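Local coordinates for protein SrtE1 (Streptomyces coelicolor, PDB 5CUW) that anchors surface proteins to the cell wall as a class E sortase transpeptidase, recognising Leu-Ala-x-Thr-Gly and Leu-Pro-x-Thr-Gly signals, with preference for the former, at residues G93-H98 against T162-F167; E100-I105 against I158-C163. All blocks are in the same frame, centred on the assembly; numbering follows the deposited sequence.

Contact 1 (G93-H98 against T162-F167); sequences GHRNTH and TCTPEF
Arg95 and Asn96 reach across to the chain that follows the probable active-site cysteine, Cys163, and together they pin residues 163 to 167. From Arg95, NH1 gives a hydrogen bond of 3.0 Å to the backbone O of Cys163, with the oxygen in the guanidinium plane and the nitrogen on a carbonyl lone pair. The same NH1 makes a weak bond to Thr164 OG1. Over the centre of the guanidinium face lies the Glu166 methylene, its CG 3.7 Å from Arg95 CZ, while a water accepts from Arg95 NH2 and may donate to Glu166 OE1. With its CG anti to the backbone N (chi1 -174°) and a bend at chi2, the arginine chain passes alongside the Cys163 carbonyl before its head turns in.

The Asn96 amide works at both ends. Asn96 OD1 accepts a short bond of 2.6 Å from Phe167 N, which comes from above the carbonyl plane, and Asn96 ND2 donates at 2.7 Å to the anti side of Glu166 OE2. The amide also stacks on the Phe167 ring, the planes 18° apart, and the two bonds and the stack fix its rotation.

Farther back, Thr162 OG1 donates to Gly93 O at 2.8 Å, tying down the backbone beside His94, a probable active-site residue. In the second shell, Arg103 salt-bridges Glu166 OE2 and its carbonyl takes Arg95 NE. The loop following strand 87-92 is thus fastened to the end of strand 156-164, which pairs in parallel with strand 87-92 on one edge and antiparallel with strand 171-184, carrying Arg172 beside Cys163, on the other.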
ATOM      1  N   GLY A  93      -5.552   4.366  -0.887  1.00 20.84           N
ATOM      2  CA  GLY A  93      -5.328   5.701  -1.414  1.00 18.83           C
ATOM      3  C   GLY A  93      -6.329   6.072  -2.490  1.00 32.08           C
ATOM      4  O   GLY A  93      -6.909   5.199  -3.129  1.00 25.25           O
ATOM      5  N   HIS A  94      -6.530   7.368  -2.694  1.00 29.36           N
ATOM      6  CA  HIS A  94      -7.441   7.863  -3.721  1.00 21.44           C
ATOM      7  C   HIS A  94      -6.965   7.529  -5.132  1.00 26.68           C
ATOM      8  O   HIS A  94      -5.761   7.574  -5.432  1.00 26.82           O
ATOM      9  CB  HIS A  94      -7.603   9.390  -3.613  1.00 22.50           C
ATOM     10  CG  HIS A  94      -8.680   9.831  -2.670  1.00 37.17           C
ATOM     11  ND1 HIS A  94      -9.839   9.113  -2.469  1.00 45.02           N
ATOM     12  CD2 HIS A  94      -8.774  10.923  -1.877  1.00 29.02           C
ATOM     13  CE1 HIS A  94     -10.600   9.742  -1.594  1.00 38.55           C
ATOM     14  NE2 HIS A  94      -9.978  10.846  -1.220  1.00 35.38           N
ATOM     15  N   ARG A  95      -7.926   7.265  -6.009  1.00 25.64           N
ATOM     16  CA  ARG A  95      -7.649   7.063  -7.426  1.00 29.04           C
ATOM     17  C   ARG A  95      -7.666   8.399  -8.173  1.00 30.88           C
ATOM     18  O   ARG A  95      -6.909   8.583  -9.123  1.00 33.01           O
ATOM     19  CB  ARG A  95      -8.677   6.107  -8.041  1.00 29.92           C
ATOM     20  CG  ARG A  95      -8.407   5.701  -9.499  1.00 27.15           C
ATOM     21  CD  ARG A  95      -7.467   4.492  -9.560  1.00 25.73           C
ATOM     22  NE  ARG A  95      -7.107   4.147 -10.936  1.00 33.80           N
ATOM     23  CZ  ARG A  95      -7.836   3.367 -11.725  1.00 35.93           C
ATOM     24  NH1 ARG A  95      -8.967   2.840 -11.273  1.00 28.74           N
ATOM     25  NH2 ARG A  95      -7.438   3.119 -12.971  1.00 29.17           N
ATOM     26  N   ASN A  96      -8.522   9.329  -7.751  1.00 28.04           N
ATOM     27  CA  ASN A  96      -8.815  10.499  -8.588  1.00 28.93           C
ATOM     28  C   ASN A  96      -8.843  11.912  -7.995  1.00 44.09           C
ATOM     29  O   ASN A  96      -9.072  12.868  -8.738  1.00 52.25           O
ATOM     30  CB  ASN A  96     -10.164  10.295  -9.266  1.00 36.16           C
ATOM     31  CG  ASN A  96     -10.093   9.307 -10.387  1.00 42.33           C
ATOM     32  OD1 ASN A  96     -10.658   8.220 -10.297  1.00 41.82           O
ATOM     33  ND2 ASN A  96      -9.390   9.673 -11.460  1.00 44.18           N
ATOM     34  N   THR A  97      -8.652  12.074  -6.695  1.00 40.69           N
ATOM     35  CA  THR A  97      -8.605  13.428  -6.139  1.00 39.00           C
ATOM     36  C   THR A  97      -7.447  13.561  -5.177  1.00 34.45           C
ATOM     37  O   THR A  97      -6.706  12.605  -4.964  1.00 32.65           O
ATOM     38  CB  THR A  97      -9.904  13.816  -5.400  1.00 44.78           C
ATOM     39  OG1 THR A  97     -10.120  12.914  -4.306  1.00 49.93           O
ATOM     40  CG2 THR A  97     -11.099  13.770  -6.340  1.00 47.78           C
ATOM     41  N   HIS A  98      -7.297  14.761  -4.616  1.00 29.01           N
ATOM     42  CA  HIS A  98      -6.308  15.044  -3.579  1.00 31.73           C
ATOM     43  C   HIS A  98      -4.946  14.415  -3.824  1.00 28.08           C
ATOM     44  O   HIS A  98      -4.449  13.646  -3.003  1.00 31.73           O
ATOM     45  CB  HIS A  98      -6.849  14.593  -2.221  1.00 34.65           C
ATOM     46  CG  HIS A  98      -8.015  15.409  -1.748  1.00 38.84           C
ATOM     47  ND1 HIS A  98      -9.312  14.941  -1.774  1.00 36.83           N
ATOM     48  CD2 HIS A  98      -8.082  16.681  -1.286  1.00 33.73           C
ATOM     49  CE1 HIS A  98     -10.127  15.880  -1.325  1.00 30.08           C
ATOM     50  NE2 HIS A  98      -9.406  16.945  -1.020  1.00 42.04           N
ATOM     51  N   THR A 162      -7.416   0.769  -4.135  1.00 18.78           N
ATOM     52  CA  THR A 162      -7.984   2.035  -4.582  1.00 22.29           C
ATOM     53  C   THR A 162      -9.296   1.750  -5.300  1.00 31.78           C
ATOM     54  O   THR A 162      -9.674   0.594  -5.454  1.00 29.20           O
ATOM     55  CB  THR A 162      -7.015   2.798  -5.515  1.00 22.55           C
ATOM     56  OG1 THR A 162      -7.471   4.148  -5.702  1.00 28.03           O
ATOM     57  CG2 THR A 162      -6.913   2.090  -6.866  1.00 22.13           C
ATOM     58  N   CYS A 163      -9.994   2.792  -5.736  1.00 23.69           N
ATOM     59  CA  CYS A 163     -11.265   2.606  -6.431  1.00 28.97           C
ATOM     60  C   CYS A 163     -11.092   2.415  -7.937  1.00 27.98           C
ATOM     61  O   CYS A 163     -10.118   2.869  -8.530  1.00 27.75           O
ATOM     62  CB  CYS A 163     -12.189   3.791  -6.171  1.00 36.07           C
ATOM     63  SG  CYS A 163     -12.666   3.984  -4.441  1.00 46.30           S
ATOM     64  N   THR A 164     -12.057   1.740  -8.550  1.00 27.03           N
ATOM     65  CA  THR A 164     -12.077   1.562 -10.000  1.00 29.01           C
ATOM     66  C   THR A 164     -13.515   1.297 -10.435  1.00 29.69           C
ATOM     67  O   THR A 164     -14.281   0.681  -9.684  1.00 37.55           O
ATOM     68  CB  THR A 164     -11.144   0.404 -10.439  1.00 27.07           C
ATOM     69  OG1 THR A 164     -10.796   0.549 -11.820  1.00 32.88           O
ATOM     70  CG2 THR A 164     -11.797  -0.966 -10.204  1.00 23.48           C
ATOM     71  N   PRO A 165     -13.905   1.778 -11.632  1.00 33.81           N
ATOM     72  CA  PRO A 165     -13.107   2.574 -12.576  1.00 35.19           C
ATOM     73  C   PRO A 165     -12.880   3.989 -12.075  1.00 34.50           C
ATOM     74  O   PRO A 165     -13.360   4.343 -10.996  1.00 44.92           O
ATOM     75  CB  PRO A 165     -13.975   2.587 -13.841  1.00 35.71           C
ATOM     76  CG  PRO A 165     -15.366   2.508 -13.316  1.00 36.75           C
ATOM     77  CD  PRO A 165     -15.283   1.589 -12.117  1.00 36.06           C
ATOM     78  N   GLU A 166     -12.179   4.803 -12.856  1.00 36.32           N
ATOM     79  CA  GLU A 166     -11.838   6.148 -12.409  1.00 40.55           C
ATOM     80  C   GLU A 166     -13.085   6.997 -12.207  1.00 42.30           C
ATOM     81  O   GLU A 166     -14.089   6.814 -12.890  1.00 48.59           O
ATOM     82  CB  GLU A 166     -10.893   6.823 -13.397  1.00 40.77           C
ATOM     83  CG  GLU A 166      -9.492   6.234 -13.409  1.00 37.71           C
ATOM     84  CD  GLU A 166      -8.464   7.182 -14.015  1.00 50.82           C
ATOM     85  OE1 GLU A 166      -7.640   6.723 -14.836  1.00 49.47           O
ATOM     86  OE2 GLU A 166      -8.478   8.383 -13.666  1.00 52.35           O
ATOM     87  N   PHE A 167     -13.012   7.901 -11.237  1.00 43.00           N
ATOM     88  CA  PHE A 167     -14.101   8.817 -10.908  1.00 52.65           C
ATOM     89  C   PHE A 167     -15.339   8.106 -10.366  1.00 54.46           C
ATOM     90  O   PHE A 167     -16.397   8.719 -10.234  1.00 57.15           O
ATOM     91  CB  PHE A 167     -14.472   9.658 -12.129  1.00 55.70           C
ATOM     92  CG  PHE A 167     -13.302  10.359 -12.755  1.00 56.84           C
ATOM     93  CD1 PHE A 167     -12.725  11.458 -12.139  1.00 56.00           C
ATOM     94  CD2 PHE A 167     -12.776   9.916 -13.956  1.00 60.22           C
ATOM     95  CE1 PHE A 167     -11.645  12.103 -12.708  1.00 54.23           C
ATOM     96  CE2 PHE A 167     -11.697  10.556 -14.532  1.00 63.81           C
ATOM     97  CZ  PHE A 167     -11.131  11.651 -13.905  1.00 61.24           C
TER
HETATM   98  O   HOH W   1      -5.389   4.563 -14.164  1.00 37.68           O

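Contact 2 (E100-I105 against I158-C163); sequences EPFRYI and ITLTTC
Phe102 and Ile105 press on the strand that leads to the probable active-site cysteine, Cys163, and the contact is chiefly apolar. The Phe102 side chain runs along the strand from Thr162 back to Leu160: its CB rests 3.8 Å from Thr162 CB, and the ring's far atom, CZ, meets Leu160 CD2 at 4.0 Å. With CG anti to the carbonyl carbon (chi1 -70°), the ring extends past the threonine, which points the opposite way. Ile105 fits beside it, its CD1 lying 4.0 Å from Thr162 CG2 and 4.1 Å from Leu160 CB, so the leucine is touched by both loop residues. Ile105 CG2 also rests against the ring, 3.7 Å from Phe102 CD1.

The polar element is slight. Thr161 O sits at the edge of the Phe102 ring, near its plane and 3.5 Å from CD2. Replacing Phe102 with an alanine would take away the ring and would probably leave a gap beside Leu160 and the Thr161 carbonyl, with Ile105 less supported.

Within the loop, two overlapping type I turns, Glu100 to Arg103 and Phe102 to Ile105, present both hydrophobic residues to the strand. On their outer side, Arg103 NH1 forms a salt bridge of 3.0 Å with the syn side of Glu100 OE1. Val69 of strand 69-71 touches the Phe102 side chain, and Val175 touches Ile105. In this sortase beta-barrel, the loop after strand 87-92 thus packs its apolar side chains on strand 156-164, which carries Cys163 near its end.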
ATOM      1  N   GLU A 100      -4.186  12.234  -5.885  1.00 33.63           N
ATOM      2  CA  GLU A 100      -4.442  10.931  -6.523  1.00 31.00           C
ATOM      3  C   GLU A 100      -3.216  10.031  -6.554  1.00 33.00           C
ATOM      4  O   GLU A 100      -2.693   9.689  -7.615  1.00 32.52           O
ATOM      5  CB  GLU A 100      -4.995  11.135  -7.938  1.00 36.44           C
ATOM      6  CG  GLU A 100      -4.438  12.333  -8.657  1.00 35.12           C
ATOM      7  CD  GLU A 100      -5.256  12.708  -9.878  1.00 40.97           C
ATOM      8  OE1 GLU A 100      -4.664  12.838 -10.969  1.00 40.04           O
ATOM      9  OE2 GLU A 100      -6.490  12.874  -9.744  1.00 40.35           O
ATOM     10  N   PRO A 101      -2.748   9.639  -5.365  1.00 23.10           N
ATOM     11  CA  PRO A 101      -1.535   8.827  -5.269  1.00 27.25           C
ATOM     12  C   PRO A 101      -1.650   7.466  -5.984  1.00 20.61           C
ATOM     13  O   PRO A 101      -0.655   7.008  -6.550  1.00 25.51           O
ATOM     14  CB  PRO A 101      -1.351   8.648  -3.756  1.00 25.52           C
ATOM     15  CG  PRO A 101      -2.696   8.955  -3.151  1.00 24.95           C
ATOM     16  CD  PRO A 101      -3.355   9.937  -4.061  1.00 21.69           C
ATOM     17  N   PHE A 102      -2.820   6.829  -5.975  1.00 20.37           N
ATOM     18  CA  PHE A 102      -2.930   5.486  -6.586  1.00 19.97           C
ATOM     19  C   PHE A 102      -3.620   5.486  -7.946  1.00 28.31           C
ATOM     20  O   PHE A 102      -4.103   4.450  -8.421  1.00 23.27           O
ATOM     21  CB  PHE A 102      -3.671   4.534  -5.661  1.00 19.21           C
ATOM     22  CG  PHE A 102      -2.899   4.160  -4.417  1.00 23.23           C
ATOM     23  CD1 PHE A 102      -1.572   4.517  -4.270  1.00 26.32           C
ATOM     24  CD2 PHE A 102      -3.508   3.430  -3.404  1.00 22.45           C
ATOM     25  CE1 PHE A 102      -0.859   4.160  -3.120  1.00 31.78           C
ATOM     26  CE2 PHE A 102      -2.805   3.073  -2.247  1.00 25.36           C
ATOM     27  CZ  PHE A 102      -1.479   3.439  -2.109  1.00 27.00           C
ATOM     28  N   ARG A 103      -3.684   6.646  -8.578  1.00 27.05           N
ATOM     29  CA  ARG A 103      -4.354   6.716  -9.871  1.00 23.93           C
ATOM     30  C   ARG A 103      -3.785   5.733 -10.907  1.00 28.69           C
ATOM     31  O   ARG A 103      -4.535   5.163 -11.710  1.00 29.37           O
ATOM     32  CB  ARG A 103      -4.283   8.130 -10.430  1.00 24.16           C
ATOM     33  CG  ARG A 103      -5.083   8.270 -11.705  1.00 25.89           C
ATOM     34  CD  ARG A 103      -5.173   9.699 -12.178  1.00 26.85           C
ATOM     35  NE  ARG A 103      -6.080   9.786 -13.320  1.00 37.21           N
ATOM     36  CZ  ARG A 103      -6.369  10.906 -13.969  1.00 41.64           C
ATOM     37  NH1 ARG A 103      -5.824  12.064 -13.596  1.00 41.11           N
ATOM     38  NH2 ARG A 103      -7.210  10.868 -14.993  1.00 42.99           N
ATOM     39  N   TYR A 104      -2.472   5.528 -10.904  1.00 24.42           N
ATOM     40  CA  TYR A 104      -1.878   4.661 -11.932  1.00 25.55           C
ATOM     41  C   TYR A 104      -1.184   3.405 -11.386  1.00 29.52           C
ATOM     42  O   TYR A 104      -0.230   2.913 -11.992  1.00 32.07           O
ATOM     43  CB  TYR A 104      -0.889   5.455 -12.773  1.00 30.83           C
ATOM     44  CG  TYR A 104      -1.533   6.596 -13.533  1.00 30.43           C
ATOM     45  CD1 TYR A 104      -2.332   6.354 -14.646  1.00 30.18           C
ATOM     46  CD2 TYR A 104      -1.355   7.909 -13.125  1.00 33.47           C
ATOM     47  CE1 TYR A 104      -2.924   7.403 -15.343  1.00 32.70           C
ATOM     48  CE2 TYR A 104      -1.942   8.961 -13.808  1.00 41.11           C
ATOM     49  CZ  TYR A 104      -2.724   8.702 -14.913  1.00 42.00           C
ATOM     50  OH  TYR A 104      -3.302   9.753 -15.576  1.00 39.45           O
ATOM     51  N   ILE A 105      -1.646   2.875 -10.257  1.00 24.80           N
ATOM     52  CA  ILE A 105      -0.997   1.675  -9.730  1.00 27.06           C
ATOM     53  C   ILE A 105      -1.248   0.474 -10.646  1.00 27.26           C
ATOM     54  O   ILE A 105      -0.556  -0.528 -10.544  1.00 26.08           O
ATOM     55  CB  ILE A 105      -1.432   1.329  -8.268  1.00 24.49           C
ATOM     56  CG1 ILE A 105      -2.919   0.970  -8.168  1.00 24.76           C
ATOM     57  CG2 ILE A 105      -1.061   2.476  -7.315  1.00 30.58           C
ATOM     58  CD1 ILE A 105      -3.324   0.395  -6.758  1.00 20.60           C
ATOM     59  N   ILE A 158       2.849  -6.323   0.958  1.00 22.03           N
ATOM     60  CA  ILE A 158       2.183  -5.044   0.960  1.00 15.57           C
ATOM     61  C   ILE A 158       0.978  -5.137   0.036  1.00 21.18           C
ATOM     62  O   ILE A 158       1.005  -5.844  -0.998  1.00 19.10           O
ATOM     63  CB  ILE A 158       3.154  -3.882   0.544  1.00 20.45           C
ATOM     64  CG1 ILE A 158       2.489  -2.520   0.776  1.00 23.91           C
ATOM     65  CG2 ILE A 158       3.645  -4.079  -0.905  1.00 21.38           C
ATOM     66  CD1 ILE A 158       3.430  -1.315   0.765  1.00 23.41           C
ATOM     67  N   THR A 159      -0.100  -4.468   0.433  1.00 19.01           N
ATOM     68  CA  THR A 159      -1.316  -4.431  -0.370  1.00 22.02           C
ATOM     69  C   THR A 159      -1.724  -2.982  -0.598  1.00 25.13           C
ATOM     70  O   THR A 159      -1.864  -2.222   0.355  1.00 21.79           O
ATOM     71  CB  THR A 159      -2.482  -5.180   0.310  1.00 20.98           C
ATOM     72  OG1 THR A 159      -2.044  -6.485   0.693  1.00 20.05           O
ATOM     73  CG2 THR A 159      -3.681  -5.294  -0.643  1.00 18.83           C
ATOM     74  N   LEU A 160      -1.915  -2.606  -1.852  1.00 18.91           N
ATOM     75  CA  LEU A 160      -2.416  -1.267  -2.182  1.00 18.36           C
ATOM     76  C   LEU A 160      -3.842  -1.378  -2.718  1.00 26.11           C
ATOM     77  O   LEU A 160      -4.093  -2.154  -3.644  1.00 26.92           O
ATOM     78  CB  LEU A 160      -1.525  -0.581  -3.219  1.00 22.49           C
ATOM     79  CG  LEU A 160      -0.004  -0.596  -3.065  1.00 24.46           C
ATOM     80  CD1 LEU A 160       0.635   0.149  -4.258  1.00 28.30           C
ATOM     81  CD2 LEU A 160       0.458  -0.003  -1.727  1.00 23.08           C
ATOM     82  N   THR A 161      -4.772  -0.609  -2.148  1.00 21.30           N
ATOM     83  CA  THR A 161      -6.172  -0.660  -2.593  1.00 21.77           C
ATOM     84  C   THR A 161      -6.660   0.714  -3.041  1.00 19.12           C
ATOM     85  O   THR A 161      -6.343   1.721  -2.412  1.00 23.08           O
ATOM     86  CB  THR A 161      -7.109  -1.199  -1.471  1.00 22.96           C
ATOM     87  OG1 THR A 161      -7.333  -0.183  -0.474  1.00 25.23           O
ATOM     88  CG2 THR A 161      -6.492  -2.410  -0.803  1.00 17.97           C
ATOM     89  N   THR A 162      -7.416   0.769  -4.135  1.00 18.78           N
ATOM     90  CA  THR A 162      -7.984   2.035  -4.582  1.00 22.29           C
ATOM     91  C   THR A 162      -9.296   1.750  -5.300  1.00 31.78           C
ATOM     92  O   THR A 162      -9.674   0.594  -5.454  1.00 29.20           O
ATOM     93  CB  THR A 162      -7.015   2.798  -5.515  1.00 22.55           C
ATOM     94  OG1 THR A 162      -7.471   4.148  -5.702  1.00 28.03           O
ATOM     95  CG2 THR A 162      -6.913   2.090  -6.866  1.00 22.13           C
ATOM     96  N   CYS A 163      -9.994   2.792  -5.736  1.00 23.69           N
ATOM     97  CA  CYS A 163     -11.265   2.606  -6.431  1.00 28.97           C
ATOM     98  C   CYS A 163     -11.092   2.415  -7.937  1.00 27.98           C
ATOM     99  O   CYS A 163     -10.118   2.869  -8.530  1.00 27.75           O
ATOM    100  CB  CYS A 163     -12.189   3.791  -6.171  1.00 36.07           C
ATOM    101  SG  CYS A 163     -12.666   3.984  -4.441  1.00 46.30           S
TER

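In the fold
The two contacts lie about 8 Å apart, centre to centre, and use neighbouring parts of one loop, between strands 87-92 and 113-117, against one strand, 156-164. Along the chain the loop segments come first, 93-98 then 100-105, and both meet the later strand, sharing Thr162 and Cys163. Contact 2 is wholly buried, about 7 Å from the chain centre, whereas contact 1 lies about 14 Å out and is partly exposed. Arg103, between the two contacts, links them. Hydrophobic anchoring deep in the sortase domain thus passes outward into a polar network around the loop that bears His94 and the strand that bears Cys163.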